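PDB 2QDR: uncharacterized protein, which is of unknown function but adopts the double-stranded beta-helix fold of the cupin clan and is a putative dioxygenase. Local coordinates for residues Met35-Arg40 and Phe282-Arg287; Pro185-Lys190 and Lys208-Asp213; Met234-Asn239 and Ser268-His273. All coordinates share one frame; numbering follows the deposited sequence.

Contact 1. Residues Met35-Arg40 and Phe282-Arg287; sequences MNLSGR and FVRVDR
Leu37 sets one methyl, CD2, against two guanidinium groups. It lies over the centre of the Arg40 plane, 3.9 Å above it, and 4.1 Å above the Arg284 plane but displaced toward the rim. At the edge of the Arg40 group, the carbonyl O of Asn36 accepts Arg40 NE at 3.0 Å, in the guanidinium plane, and NH2 more weakly, which fixes the rotation of that group. The two arginines approach to 4.4 Å between Arg40 NH1 and Arg284 NH2. Glu241 probably offsets their like charges, through a salt bridge to Arg284 NH2 and a long, weak ion pair with Arg40 NH1. Arg284 NH1 has a salt bridge to Glu114 and a hydrogen bond to Asn161.

The selenomethionine Met35 runs antiparallel to the Arg284 side chain, with SE 3.8 Å from Arg284 CG and 4.0 Å from Asp286 CB. Arg284 CG stands anti to the backbone N (chi1 -165°) and the chain bends at chi3, which puts the guanidinium beside Leu37 and Met35. Leu37 CD1 reaches the strand itself, 3.9 Å from Arg284 O. A loop preceding strand 41-42 thus packs on the end of strand 279-285, in a beta-sheet of the cupin-type double-stranded beta-helix.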
HETATM    1  N   MSE A  35     -23.902  23.891  14.037  1.00 63.81           N
HETATM    2  CA  MSE A  35     -24.740  22.739  14.377  1.00 62.29           C
HETATM    3  C   MSE A  35     -25.546  23.026  15.648  1.00 61.74           C
HETATM    4  O   MSE A  35     -26.712  22.643  15.749  1.00 62.02           O
HETATM    5  CB  MSE A  35     -23.826  21.521  14.569  1.00 62.05           C
HETATM    6  CG  MSE A  35     -24.336  20.285  13.927  1.00 62.35           C
HETATM    7 SE   MSE A  35     -23.133  18.767  14.135  0.75 61.63          SE
HETATM    8  CE  MSE A  35     -23.213  18.132  12.452  1.00 64.37           C
ATOM      9  N   ASN A  36     -24.907  23.687  16.611  1.00 60.95           N
ATOM     10  CA  ASN A  36     -25.515  24.046  17.894  1.00 61.56           C
ATOM     11  C   ASN A  36     -25.975  22.846  18.748  1.00 60.99           C
ATOM     12  O   ASN A  36     -26.998  22.902  19.407  1.00 61.67           O
ATOM     13  CB  ASN A  36     -26.636  25.115  17.698  1.00 61.88           C
ATOM     14  CG  ASN A  36     -26.087  26.495  17.328  1.00 62.08           C
ATOM     15  OD1 ASN A  36     -25.260  27.066  18.051  1.00 65.07           O
ATOM     16  ND2 ASN A  36     -26.608  27.068  16.253  1.00 63.43           N
ATOM     17  N   LEU A  37     -25.184  21.767  18.746  1.00 60.49           N
ATOM     18  CA  LEU A  37     -25.467  20.563  19.570  1.00 60.19           C
ATOM     19  C   LEU A  37     -25.169  20.750  21.061  1.00 59.99           C
ATOM     20  O   LEU A  37     -25.528  19.894  21.874  1.00 60.64           O
ATOM     21  CB  LEU A  37     -24.671  19.342  19.094  1.00 59.91           C
ATOM     22  CG  LEU A  37     -25.044  18.680  17.779  1.00 63.69           C
ATOM     23  CD1 LEU A  37     -24.044  17.574  17.474  1.00 67.24           C
ATOM     24  CD2 LEU A  37     -26.470  18.118  17.819  1.00 64.32           C
ATOM     25  N   SER A  38     -24.480  21.834  21.408  1.00 59.96           N
ATOM     26  CA  SER A  38     -24.118  22.151  22.776  1.00 59.72           C
ATOM     27  C   SER A  38     -25.301  22.519  23.646  1.00 59.16           C
ATOM     28  O   SER A  38     -26.281  23.062  23.150  1.00 59.17           O
ATOM     29  CB  SER A  38     -23.188  23.358  22.750  1.00 59.71           C
ATOM     30  OG  SER A  38     -22.105  23.137  21.865  1.00 59.64           O
ATOM     31  N   GLY A  39     -25.187  22.210  24.939  1.00 59.49           N
ATOM     32  CA  GLY A  39     -26.184  22.539  25.959  1.00 58.92           C
ATOM     33  C   GLY A  39     -27.656  22.251  25.752  1.00 59.31           C
ATOM     34  O   GLY A  39     -28.484  23.048  26.178  1.00 59.07           O
ATOM     35  N   ARG A  40     -27.994  21.115  25.143  1.00 59.89           N
ATOM     36  CA  ARG A  40     -29.407  20.793  24.875  1.00 60.13           C
ATOM     37  C   ARG A  40     -30.131  19.985  25.963  1.00 60.80           C
ATOM     38  O   ARG A  40     -29.537  19.188  26.677  1.00 60.54           O
ATOM     39  CB  ARG A  40     -29.565  20.047  23.545  1.00 60.08           C
ATOM     40  CG  ARG A  40     -29.133  20.831  22.321  1.00 57.72           C
ATOM     41  CD  ARG A  40     -29.573  20.104  21.053  1.00 59.80           C
ATOM     42  NE  ARG A  40     -29.147  20.781  19.827  1.00 57.28           N
ATOM     43  CZ  ARG A  40     -29.498  20.422  18.589  1.00 58.44           C
ATOM     44  NH1 ARG A  40     -30.356  19.428  18.360  1.00 54.68           N
ATOM     45  NH2 ARG A  40     -29.027  21.114  17.551  1.00 62.02           N
ATOM     46  N   PHE A 282     -27.551   6.458  12.417  1.00 62.64           N
ATOM     47  CA  PHE A 282     -27.394   7.815  11.903  1.00 62.46           C
ATOM     48  C   PHE A 282     -26.680   8.541  13.026  1.00 63.12           C
ATOM     49  O   PHE A 282     -27.172   8.528  14.155  1.00 63.59           O
ATOM     50  CB  PHE A 282     -28.736   8.479  11.618  1.00 61.41           C
ATOM     51  CG  PHE A 282     -28.640   9.922  11.186  1.00 59.03           C
ATOM     52  CD1 PHE A 282     -28.519  10.254   9.846  1.00 59.68           C
ATOM     53  CD2 PHE A 282     -28.717  10.957  12.121  1.00 62.60           C
ATOM     54  CE1 PHE A 282     -28.454  11.596   9.441  1.00 59.52           C
ATOM     55  CE2 PHE A 282     -28.657  12.296  11.721  1.00 60.19           C
ATOM     56  CZ  PHE A 282     -28.518  12.613  10.381  1.00 58.90           C
ATOM     57  N   VAL A 283     -25.527   9.141  12.741  1.00 62.39           N
ATOM     58  CA  VAL A 283     -24.740   9.831  13.762  1.00 62.14           C
ATOM     59  C   VAL A 283     -24.384  11.231  13.318  1.00 61.57           C
ATOM     60  O   VAL A 283     -24.169  11.465  12.129  1.00 62.02           O
ATOM     61  CB  VAL A 283     -23.430   9.073  14.056  1.00 61.45           C
ATOM     62  CG1 VAL A 283     -22.671   9.715  15.230  1.00 58.74           C
ATOM     63  CG2 VAL A 283     -23.724   7.618  14.354  1.00 63.21           C
ATOM     64  N   ARG A 284     -24.288  12.144  14.280  1.00 60.23           N
ATOM     65  CA  ARG A 284     -23.941  13.521  14.002  1.00 61.09           C
ATOM     66  C   ARG A 284     -23.022  14.015  15.145  1.00 60.91           C
ATOM     67  O   ARG A 284     -23.392  13.924  16.310  1.00 61.21           O
ATOM     68  CB  ARG A 284     -25.244  14.294  13.810  1.00 61.48           C
ATOM     69  CG  ARG A 284     -25.075  15.625  13.190  1.00 65.48           C
ATOM     70  CD  ARG A 284     -26.328  16.117  12.475  1.00 68.24           C
ATOM     71  NE  ARG A 284     -27.449  16.484  13.336  1.00 66.51           N
ATOM     72  CZ  ARG A 284     -27.785  17.721  13.712  1.00 68.61           C
ATOM     73  NH1 ARG A 284     -27.098  18.793  13.331  1.00 73.09           N
ATOM     74  NH2 ARG A 284     -28.848  17.903  14.478  1.00 73.56           N
ATOM     75  N   VAL A 285     -21.814  14.484  14.799  1.00 60.82           N
ATOM     76  CA  VAL A 285     -20.772  14.934  15.753  1.00 60.10           C
ATOM     77  C   VAL A 285     -20.213  16.300  15.371  1.00 58.68           C
ATOM     78  O   VAL A 285     -19.876  16.500  14.213  1.00 56.55           O
ATOM     79  CB  VAL A 285     -19.612  13.884  15.809  1.00 60.18           C
ATOM     80  CG1 VAL A 285     -18.472  14.327  16.713  1.00 62.93           C
ATOM     81  CG2 VAL A 285     -20.124  12.540  16.278  1.00 60.97           C
ATOM     82  N   ASP A 286     -20.046  17.203  16.346  1.00 59.74           N
ATOM     83  CA  ASP A 286     -19.567  18.589  16.079  1.00 59.66           C
ATOM     84  C   ASP A 286     -18.058  18.826  16.286  1.00 60.21           C
ATOM     85  O   ASP A 286     -17.642  19.950  16.578  1.00 59.79           O
ATOM     86  CB  ASP A 286     -20.392  19.617  16.896  1.00 59.72           C
ATOM     87  CG  ASP A 286     -20.075  19.630  18.407  1.00 59.86           C
ATOM     88  OD1 ASP A 286     -19.415  18.716  18.945  1.00 60.25           O
ATOM     89  OD2 ASP A 286     -20.503  20.606  19.065  1.00 62.89           O
ATOM     90  N   ARG A 287     -17.241  17.791  16.103  1.00 60.96           N
ATOM     91  CA  ARG A 287     -15.792  17.915  16.272  1.00 60.98           C
ATOM     92  C   ARG A 287     -15.064  16.915  15.397  1.00 61.44           C
ATOM     93  O   ARG A 287     -15.585  15.842  15.132  1.00 62.39           O
ATOM     94  CB  ARG A 287     -15.394  17.696  17.736  1.00 60.48           C
ATOM     95  CG  ARG A 287     -13.900  17.850  17.983  1.00 60.98           C
ATOM     96  CD  ARG A 287     -13.522  17.850  19.424  1.00 60.88           C
ATOM     97  NE  ARG A 287     -12.117  18.213  19.550  1.00 61.56           N
ATOM     98  CZ  ARG A 287     -11.483  18.537  20.679  1.00 58.06           C
ATOM     99  NH1 ARG A 287     -12.111  18.583  21.851  1.00 51.67           N
ATOM    100  NH2 ARG A 287     -10.192  18.856  20.622  1.00 60.44           N
TER

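Contact 2. Residues Pro185-Lys190 and Lys208-Asp213; sequences PALDSK and KWLRKD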
ATOM      1  N   PRO A 185     -28.518  19.071  -2.131  1.00 60.95           N
ATOM      2  CA  PRO A 185     -29.957  18.893  -2.440  1.00 61.44           C
ATOM      3  C   PRO A 185     -30.540  17.503  -2.172  1.00 61.02           C
ATOM      4  O   PRO A 185     -31.641  17.417  -1.632  1.00 61.36           O
ATOM      5  CB  PRO A 185     -30.049  19.218  -3.948  1.00 62.35           C
ATOM      6  CG  PRO A 185     -28.670  19.176  -4.459  1.00 62.06           C
ATOM      7  CD  PRO A 185     -27.763  19.510  -3.322  1.00 60.54           C
ATOM      8  N   ALA A 186     -29.816  16.448  -2.531  1.00 59.91           N
ATOM      9  CA  ALA A 186     -30.305  15.088  -2.327  1.00 59.72           C
ATOM     10  C   ALA A 186     -29.173  14.085  -2.408  1.00 59.78           C
ATOM     11  O   ALA A 186     -28.510  14.007  -3.436  1.00 59.16           O
ATOM     12  CB  ALA A 186     -31.375  14.750  -3.363  1.00 59.47           C
ATOM     13  N   LEU A 187     -28.971  13.326  -1.331  1.00 59.62           N
ATOM     14  CA  LEU A 187     -27.920  12.322  -1.248  1.00 60.17           C
ATOM     15  C   LEU A 187     -28.542  11.001  -0.798  1.00 59.78           C
ATOM     16  O   LEU A 187     -28.933  10.865   0.352  1.00 59.31           O
ATOM     17  CB  LEU A 187     -26.830  12.810  -0.294  1.00 59.66           C
ATOM     18  CG  LEU A 187     -25.488  12.086  -0.168  1.00 60.11           C
ATOM     19  CD1 LEU A 187     -24.557  12.896   0.738  1.00 59.96           C
ATOM     20  CD2 LEU A 187     -25.609  10.664   0.359  1.00 62.73           C
ATOM     21  N   ASP A 188     -28.648  10.051  -1.725  1.00 59.76           N
ATOM     22  CA  ASP A 188     -29.194   8.730  -1.462  1.00 60.43           C
ATOM     23  C   ASP A 188     -28.040   7.891  -0.868  1.00 61.22           C
ATOM     24  O   ASP A 188     -27.233   7.296  -1.604  1.00 62.13           O
ATOM     25  CB  ASP A 188     -29.775   8.133  -2.755  1.00 60.81           C
ATOM     26  CG  ASP A 188     -30.458   6.772  -2.556  1.00 63.76           C
ATOM     27  OD1 ASP A 188     -30.385   6.177  -1.463  1.00 65.18           O
ATOM     28  OD2 ASP A 188     -31.081   6.290  -3.528  1.00 63.92           O
ATOM     29  N   SER A 189     -27.997   7.822   0.464  1.00 60.03           N
ATOM     30  CA  SER A 189     -26.948   7.099   1.184  1.00 59.93           C
ATOM     31  C   SER A 189     -26.849   5.637   0.785  1.00 60.04           C
ATOM     32  O   SER A 189     -25.757   5.073   0.859  1.00 58.79           O
ATOM     33  CB  SER A 189     -27.133   7.213   2.707  1.00 59.38           C
ATOM     34  OG  SER A 189     -28.297   6.554   3.152  1.00 58.21           O
ATOM     35  N   LYS A 190     -27.964   5.048   0.341  1.00 60.18           N
ATOM     36  CA  LYS A 190     -27.989   3.644  -0.093  1.00 59.40           C
ATOM     37  C   LYS A 190     -27.036   3.404  -1.283  1.00 59.48           C
ATOM     38  O   LYS A 190     -26.386   2.371  -1.348  1.00 58.22           O
ATOM     39  CB  LYS A 190     -29.423   3.180  -0.432  1.00 58.39           C
ATOM     40  CG  LYS A 190     -30.444   3.346   0.712  1.00 57.21           C
ATOM     41  CD  LYS A 190     -31.825   2.743   0.443  1.00 57.55           C
ATOM     42  CE  LYS A 190     -32.494   3.296  -0.807  1.00 58.58           C
ATOM     43  NZ  LYS A 190     -32.580   4.786  -0.836  1.00 58.37           N
ATOM     44  N   LYS A 208     -20.193   6.024   6.424  1.00 62.33           N
ATOM     45  CA  LYS A 208     -20.676   6.679   5.201  1.00 61.97           C
ATOM     46  C   LYS A 208     -20.856   8.150   5.485  1.00 62.67           C
ATOM     47  O   LYS A 208     -21.868   8.540   6.071  1.00 64.32           O
ATOM     48  CB  LYS A 208     -22.006   6.150   4.676  1.00 61.20           C
ATOM     49  CG  LYS A 208     -21.941   4.939   3.814  1.00 61.82           C
ATOM     50  CD  LYS A 208     -23.346   4.565   3.367  1.00 60.09           C
ATOM     51  CE  LYS A 208     -23.319   3.324   2.531  1.00 59.38           C
ATOM     52  NZ  LYS A 208     -24.640   2.958   1.969  1.00 59.66           N
ATOM     53  N   TRP A 209     -19.889   8.966   5.077  1.00 61.66           N
ATOM     54  CA  TRP A 209     -20.005  10.408   5.279  1.00 61.31           C
ATOM     55  C   TRP A 209     -21.090  11.038   4.427  1.00 60.77           C
ATOM     56  O   TRP A 209     -21.126  10.830   3.224  1.00 61.06           O
ATOM     57  CB  TRP A 209     -18.695  11.125   4.960  1.00 61.35           C
ATOM     58  CG  TRP A 209     -17.690  10.977   6.001  1.00 60.58           C
ATOM     59  CD1 TRP A 209     -16.792   9.971   6.150  1.00 60.27           C
ATOM     60  CD2 TRP A 209     -17.469  11.885   7.069  1.00 63.78           C
ATOM     61  NE1 TRP A 209     -16.014  10.196   7.254  1.00 62.55           N
ATOM     62  CE2 TRP A 209     -16.407  11.375   7.835  1.00 64.20           C
ATOM     63  CE3 TRP A 209     -18.065  13.090   7.451  1.00 61.92           C
ATOM     64  CZ2 TRP A 209     -15.935  12.022   8.973  1.00 59.43           C
ATOM     65  CZ3 TRP A 209     -17.589  13.735   8.562  1.00 62.21           C
ATOM     66  CH2 TRP A 209     -16.531  13.201   9.314  1.00 62.41           C
ATOM     67  N   LEU A 210     -21.976  11.791   5.071  1.00 60.91           N
ATOM     68  CA  LEU A 210     -23.047  12.509   4.393  1.00 59.70           C
ATOM     69  C   LEU A 210     -22.713  14.003   4.277  1.00 59.92           C
ATOM     70  O   LEU A 210     -23.104  14.655   3.295  1.00 60.41           O
ATOM     71  CB  LEU A 210     -24.351  12.319   5.140  1.00 59.34           C
ATOM     72  CG  LEU A 210     -24.828  10.884   5.363  1.00 59.05           C
ATOM     73  CD1 LEU A 210     -26.138  10.909   6.169  1.00 61.82           C
ATOM     74  CD2 LEU A 210     -24.991  10.113   4.055  1.00 60.22           C
ATOM     75  N   ARG A 211     -22.019  14.553   5.278  1.00 59.70           N
ATOM     76  CA  ARG A 211     -21.625  15.964   5.271  1.00 59.97           C
ATOM     77  C   ARG A 211     -20.486  16.195   6.266  1.00 60.31           C
ATOM     78  O   ARG A 211     -20.476  15.600   7.335  1.00 60.25           O
ATOM     79  CB  ARG A 211     -22.809  16.867   5.611  1.00 58.04           C
ATOM     80  CG  ARG A 211     -22.510  18.390   5.539  1.00 60.33           C
ATOM     81  CD  ARG A 211     -23.740  19.214   5.912  1.00 60.99           C
ATOM     82  NE  ARG A 211     -24.104  18.957   7.306  1.00 58.78           N
ATOM     83  CZ  ARG A 211     -23.677  19.638   8.365  1.00 61.16           C
ATOM     84  NH1 ARG A 211     -22.871  20.695   8.259  1.00 66.11           N
ATOM     85  NH2 ARG A 211     -24.086  19.263   9.570  1.00 63.13           N
ATOM     86  N   LYS A 212     -19.566  17.094   5.917  1.00 62.11           N
ATOM     87  CA  LYS A 212     -18.415  17.426   6.752  1.00 63.97           C
ATOM     88  C   LYS A 212     -18.302  18.952   6.930  1.00 63.44           C
ATOM     89  O   LYS A 212     -18.331  19.681   5.948  1.00 64.20           O
ATOM     90  CB  LYS A 212     -17.155  16.817   6.116  1.00 63.86           C
ATOM     91  CG  LYS A 212     -15.898  16.838   6.992  1.00 65.83           C
ATOM     92  CD  LYS A 212     -14.682  16.114   6.364  1.00 65.50           C
ATOM     93  CE  LYS A 212     -14.879  14.595   6.175  1.00 70.57           C
ATOM     94  NZ  LYS A 212     -13.682  13.919   5.572  1.00 68.44           N
ATOM     95  N   ASP A 213     -18.202  19.426   8.181  1.00 64.37           N
ATOM     96  CA  ASP A 213     -18.067  20.865   8.515  1.00 64.92           C
ATOM     97  C   ASP A 213     -16.759  21.405   8.042  1.00 64.35           C
ATOM     98  O   ASP A 213     -15.855  20.644   7.691  1.00 64.52           O
ATOM     99  CB  ASP A 213     -18.020  21.123  10.034  1.00 65.01           C
ATOM    100  CG  ASP A 213     -19.290  20.788  10.753  1.00 72.36           C
ATOM    101  OD1 ASP A 213     -20.385  20.945  10.178  1.00 78.80           O
ATOM    102  OD2 ASP A 213     -19.187  20.436  11.948  1.00 82.29           O
TER
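Strand 205-212 carries a classic beta bulge, Leu210 and Arg211 sharing Val219 as their opposite number on the next strand, and here it meets the end of strand 184-188. Leu187 and Leu210 carry the apolar half of this contact, their side chains crossing at a slant. Leu187 leaves with CG anti to its N (chi1 -170°); its CD1 comes 3.4 Å from the carbonyl O of Leu210, while its CD2 rests 3.8 Å from Leu210 CD2. The same Leu210 methyl also touches CB of Ser189, whose OG is hydrogen-bonded to His132 O, at 3.8 Å, and so sits across two residues of the facing segment.

No backbone hydrogen bond joins the two segments, and the nearest CA atoms, those of Ser189 and Leu210, are 7.4 Å apart. In the cupin-type fold they belong to different sheets: strand 184-188 pairs with 133-137, and strand 205-212 with 218-224, so the two segments meet through side chains packed on one another and on backbone carbonyls, with no sheet pairing between them.

The polar half comes from Lys208. Its chain is extended beyond CG and carries NZ alongside the turn after strand 184-188, where NZ donates to Ser189 O at 2.6 Å. The nitrogen approaches at a C=O...N angle of 140° and is tilted 32° from the carbonyl plane. NZ also has a hydrogen bond to His227 of a neighbouring subunit, and Lys208 makes a cation-pi contact with Trp194. From just beyond the strand, Lys190 folds back to Asp188, its NZ, also bonded to Lys131 O, 2.7 Å from Asp188 OD1 in a salt bridge; OD1 is met on its syn side but from well out of the carboxylate plane.

Contact 3. Residues Met234-Asn239 and Ser268-His273; sequences MIQPYN and STLPRH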
HETATM    1  N   MSE A 234     -15.558   5.207  26.965  1.00 62.38           N
HETATM    2  CA  MSE A 234     -15.020   6.292  26.134  1.00 64.05           C
HETATM    3  C   MSE A 234     -15.361   7.696  26.622  1.00 61.73           C
HETATM    4  O   MSE A 234     -16.527   8.070  26.707  1.00 60.08           O
HETATM    5  CB  MSE A 234     -15.529   6.184  24.707  1.00 64.93           C
HETATM    6  CG  MSE A 234     -15.053   4.973  23.943  1.00 69.30           C
HETATM    7 SE   MSE A 234     -15.944   5.038  22.206  0.75 69.79          SE
HETATM    8  CE  MSE A 234     -15.530   3.414  21.576  1.00 76.48           C
ATOM      9  N   ILE A 235     -14.324   8.468  26.912  1.00 60.94           N
ATOM     10  CA  ILE A 235     -14.481   9.845  27.325  1.00 61.78           C
ATOM     11  C   ILE A 235     -14.564  10.582  25.979  1.00 61.68           C
ATOM     12  O   ILE A 235     -13.638  10.516  25.160  1.00 61.11           O
ATOM     13  CB  ILE A 235     -13.338  10.315  28.223  1.00 61.12           C
ATOM     14  CG1 ILE A 235     -13.275   9.434  29.480  1.00 58.97           C
ATOM     15  CG2 ILE A 235     -13.530  11.802  28.565  1.00 63.75           C
ATOM     16  CD1 ILE A 235     -12.046   9.615  30.321  1.00 59.96           C
ATOM     17  N   GLN A 236     -15.701  11.229  25.743  1.00 61.28           N
ATOM     18  CA  GLN A 236     -15.975  11.927  24.495  1.00 61.11           C
ATOM     19  C   GLN A 236     -15.981  13.448  24.654  1.00 61.17           C
ATOM     20  O   GLN A 236     -17.036  14.021  24.933  1.00 62.90           O
ATOM     21  CB  GLN A 236     -17.321  11.436  23.935  1.00 60.14           C
ATOM     22  CG  GLN A 236     -17.297   9.955  23.528  1.00 59.61           C
ATOM     23  CD  GLN A 236     -18.580   9.465  22.843  1.00 60.99           C
ATOM     24  OE1 GLN A 236     -19.547  10.207  22.685  1.00 63.22           O
ATOM     25  NE2 GLN A 236     -18.585   8.198  22.438  1.00 60.41           N
ATOM     26  N   PRO A 237     -14.819  14.124  24.494  1.00 60.55           N
ATOM     27  CA  PRO A 237     -14.757  15.600  24.601  1.00 60.58           C
ATOM     28  C   PRO A 237     -15.376  16.335  23.390  1.00 59.99           C
ATOM     29  O   PRO A 237     -14.718  17.146  22.747  1.00 59.20           O
ATOM     30  CB  PRO A 237     -13.245  15.856  24.718  1.00 59.14           C
ATOM     31  CG  PRO A 237     -12.671  14.815  23.892  1.00 60.59           C
ATOM     32  CD  PRO A 237     -13.467  13.586  24.293  1.00 60.86           C
ATOM     33  N   TYR A 238     -16.653  16.082  23.125  1.00 59.90           N
ATOM     34  CA  TYR A 238     -17.361  16.661  21.995  1.00 60.82           C
ATOM     35  C   TYR A 238     -18.837  16.312  22.099  1.00 60.99           C
ATOM     36  O   TYR A 238     -19.193  15.417  22.862  1.00 61.37           O
ATOM     37  CB  TYR A 238     -16.785  16.128  20.670  1.00 60.68           C
ATOM     38  CG  TYR A 238     -16.742  14.607  20.581  1.00 61.73           C
ATOM     39  CD1 TYR A 238     -17.824  13.887  20.074  1.00 60.17           C
ATOM     40  CD2 TYR A 238     -15.629  13.890  21.008  1.00 61.89           C
ATOM     41  CE1 TYR A 238     -17.794  12.505  19.995  1.00 65.07           C
ATOM     42  CE2 TYR A 238     -15.598  12.501  20.928  1.00 64.64           C
ATOM     43  CZ  TYR A 238     -16.679  11.815  20.417  1.00 61.71           C
ATOM     44  OH  TYR A 238     -16.650  10.443  20.335  1.00 60.36           O
ATOM     45  N   ASN A 239     -19.687  17.014  21.352  1.00 61.16           N
ATOM     46  CA  ASN A 239     -21.121  16.725  21.347  1.00 61.03           C
ATOM     47  C   ASN A 239     -21.420  15.734  20.246  1.00 60.98           C
ATOM     48  O   ASN A 239     -20.863  15.847  19.152  1.00 60.03           O
ATOM     49  CB  ASN A 239     -21.962  17.975  21.133  1.00 62.41           C
ATOM     50  CG  ASN A 239     -21.818  18.979  22.248  1.00 61.55           C
ATOM     51  OD1 ASN A 239     -21.919  18.642  23.425  1.00 57.62           O
ATOM     52  ND2 ASN A 239     -21.647  20.243  21.876  1.00 68.26           N
ATOM     53  N   SER A 268     -18.803  13.454  28.074  1.00 59.50           N
ATOM     54  CA  SER A 268     -19.618  12.369  28.603  1.00 59.58           C
ATOM     55  C   SER A 268     -18.727  11.141  28.618  1.00 58.62           C
ATOM     56  O   SER A 268     -17.795  11.048  27.831  1.00 57.81           O
ATOM     57  CB  SER A 268     -20.830  12.096  27.724  1.00 59.46           C
ATOM     58  OG  SER A 268     -21.657  13.227  27.613  1.00 60.33           O
ATOM     59  N   THR A 269     -19.014  10.206  29.508  1.00 59.24           N
ATOM     60  CA  THR A 269     -18.230   8.979  29.632  1.00 60.34           C
ATOM     61  C   THR A 269     -19.121   7.820  29.201  1.00 61.32           C
ATOM     62  O   THR A 269     -19.893   7.285  30.002  1.00 62.93           O
ATOM     63  CB  THR A 269     -17.703   8.817  31.060  1.00 60.83           C
ATOM     64  OG1 THR A 269     -16.939   9.977  31.404  1.00 58.58           O
ATOM     65  CG2 THR A 269     -16.826   7.560  31.182  1.00 62.02           C
ATOM     66  N   LEU A 270     -19.013   7.443  27.929  1.00 60.88           N
ATOM     67  CA  LEU A 270     -19.848   6.374  27.376  1.00 61.27           C
ATOM     68  C   LEU A 270     -19.415   4.975  27.798  1.00 61.75           C
ATOM     69  O   LEU A 270     -18.237   4.640  27.668  1.00 62.11           O
ATOM     70  CB  LEU A 270     -19.920   6.447  25.838  1.00 61.13           C
ATOM     71  CG  LEU A 270     -20.895   7.497  25.273  1.00 64.11           C
ATOM     72  CD1 LEU A 270     -22.368   7.058  25.432  1.00 65.39           C
ATOM     73  CD2 LEU A 270     -20.696   8.905  25.873  1.00 63.44           C
ATOM     74  N   PRO A 271     -20.365   4.150  28.299  1.00 62.51           N
ATOM     75  CA  PRO A 271     -20.010   2.781  28.681  1.00 62.09           C
ATOM     76  C   PRO A 271     -19.574   1.903  27.516  1.00 61.91           C
ATOM     77  O   PRO A 271     -19.604   2.323  26.366  1.00 62.45           O
ATOM     78  CB  PRO A 271     -21.326   2.219  29.252  1.00 62.90           C
ATOM     79  CG  PRO A 271     -22.162   3.401  29.586  1.00 61.89           C
ATOM     80  CD  PRO A 271     -21.789   4.436  28.597  1.00 62.91           C
ATOM     81  N   ARG A 272     -19.189   0.678  27.838  1.00 61.79           N
ATOM     82  CA  ARG A 272     -18.739  -0.289  26.858  1.00 61.80           C
ATOM     83  C   ARG A 272     -19.868  -0.607  25.885  1.00 62.02           C
ATOM     84  O   ARG A 272     -21.013  -0.708  26.302  1.00 62.01           O
ATOM     85  CB  ARG A 272     -18.309  -1.544  27.594  1.00 61.23           C
ATOM     86  CG  ARG A 272     -17.663  -2.641  26.789  1.00 63.00           C
ATOM     87  CD  ARG A 272     -17.312  -3.795  27.735  1.00 63.29           C
ATOM     88  NE  ARG A 272     -16.382  -4.741  27.139  1.00 66.50           N
ATOM     89  CZ  ARG A 272     -15.862  -5.820  27.735  1.00 67.11           C
ATOM     90  NH1 ARG A 272     -16.180  -6.159  28.981  1.00 67.70           N
ATOM     91  NH2 ARG A 272     -15.010  -6.583  27.068  1.00 70.92           N
ATOM     92  N   HIS A 273     -19.532  -0.736  24.603  1.00 62.40           N
ATOM     93  CA  HIS A 273     -20.473  -1.047  23.531  1.00 62.80           C
ATOM     94  C   HIS A 273     -20.318  -2.486  23.097  1.00 61.64           C
ATOM     95  O   HIS A 273     -19.208  -2.905  22.762  1.00 61.45           O
ATOM     96  CB  HIS A 273     -20.223  -0.195  22.302  1.00 64.39           C
ATOM     97  CG  HIS A 273     -20.603   1.244  22.449  1.00 68.28           C
ATOM     98  ND1 HIS A 273     -19.974   2.111  23.319  1.00 71.06           N
ATOM     99  CD2 HIS A 273     -21.489   1.992  21.749  1.00 71.95           C
ATOM    100  CE1 HIS A 273     -20.495   3.319  23.188  1.00 72.96           C
ATOM    101  NE2 HIS A 273     -21.410   3.276  22.234  1.00 79.69           N
TER
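The backbone N of Met234, a selenomethionine here, donates to Leu270 O at 2.8 Å with an N-H...O angle of 156°, in the plane of that carbonyl. The return bond, Leu270 N to Met234 O, is also 2.8 Å long, but its donor is tilted from the carbonyl plane. Farther along, Gln236 N reaches Ser268 O at 3.0 Å and nearly straight, 174°.

Between these bonds Ile235 and Thr269 form a non-hydrogen-bonded antiparallel pair, their side chains side by side and pointing the same way, with Ile235 CG1 4.2 Å from Thr269 OG1. That hydroxyl is hydrogen-bonded to Trp127 of a neighbouring subunit, which also packs on Ile235. On the other face of the sheet, the extended Gln236 side chain crosses that of Leu270 at about a right angle, its end lying against the leucine's branched end. The Gln236 side chain is about 3 Å from an unidentified bound molecule, modelled as covalently linked to His273 NE2.

This antiparallel ladder belongs to a sheet of the double-stranded beta-helix fold: strand 233-236 also bonds to 296-298 and strand 268-275 to 248-251, while Cys264 of strand 260-264 packs against both Gln236 and Leu270.

Contact 1 lies between the other two, its centre 16 Å from that of contact 2 and 14 Å from that of contact 3. Contacts 2 and 3 are 25 Å apart between centres and do not touch. Toward contact 2, Met35 packs on Arg211, and Glu114, already paired with Arg284, also takes Arg211 in a salt bridge. Toward contact 3, probable hydrogen bonds run from Asn239 N to Asp286 OD1 (3.0 Å) and from Arg287 NH1 to Pro237 O (3.1 Å), with Val285 against Tyr238. Contact 3 lies beside an unidentified ligand. In contact 1 the side chain of Val285 is about 8 Å from a bound unknown ligand. In contact 2 the side chain of Lys208 is about 14 Å from a bound unknown ligand.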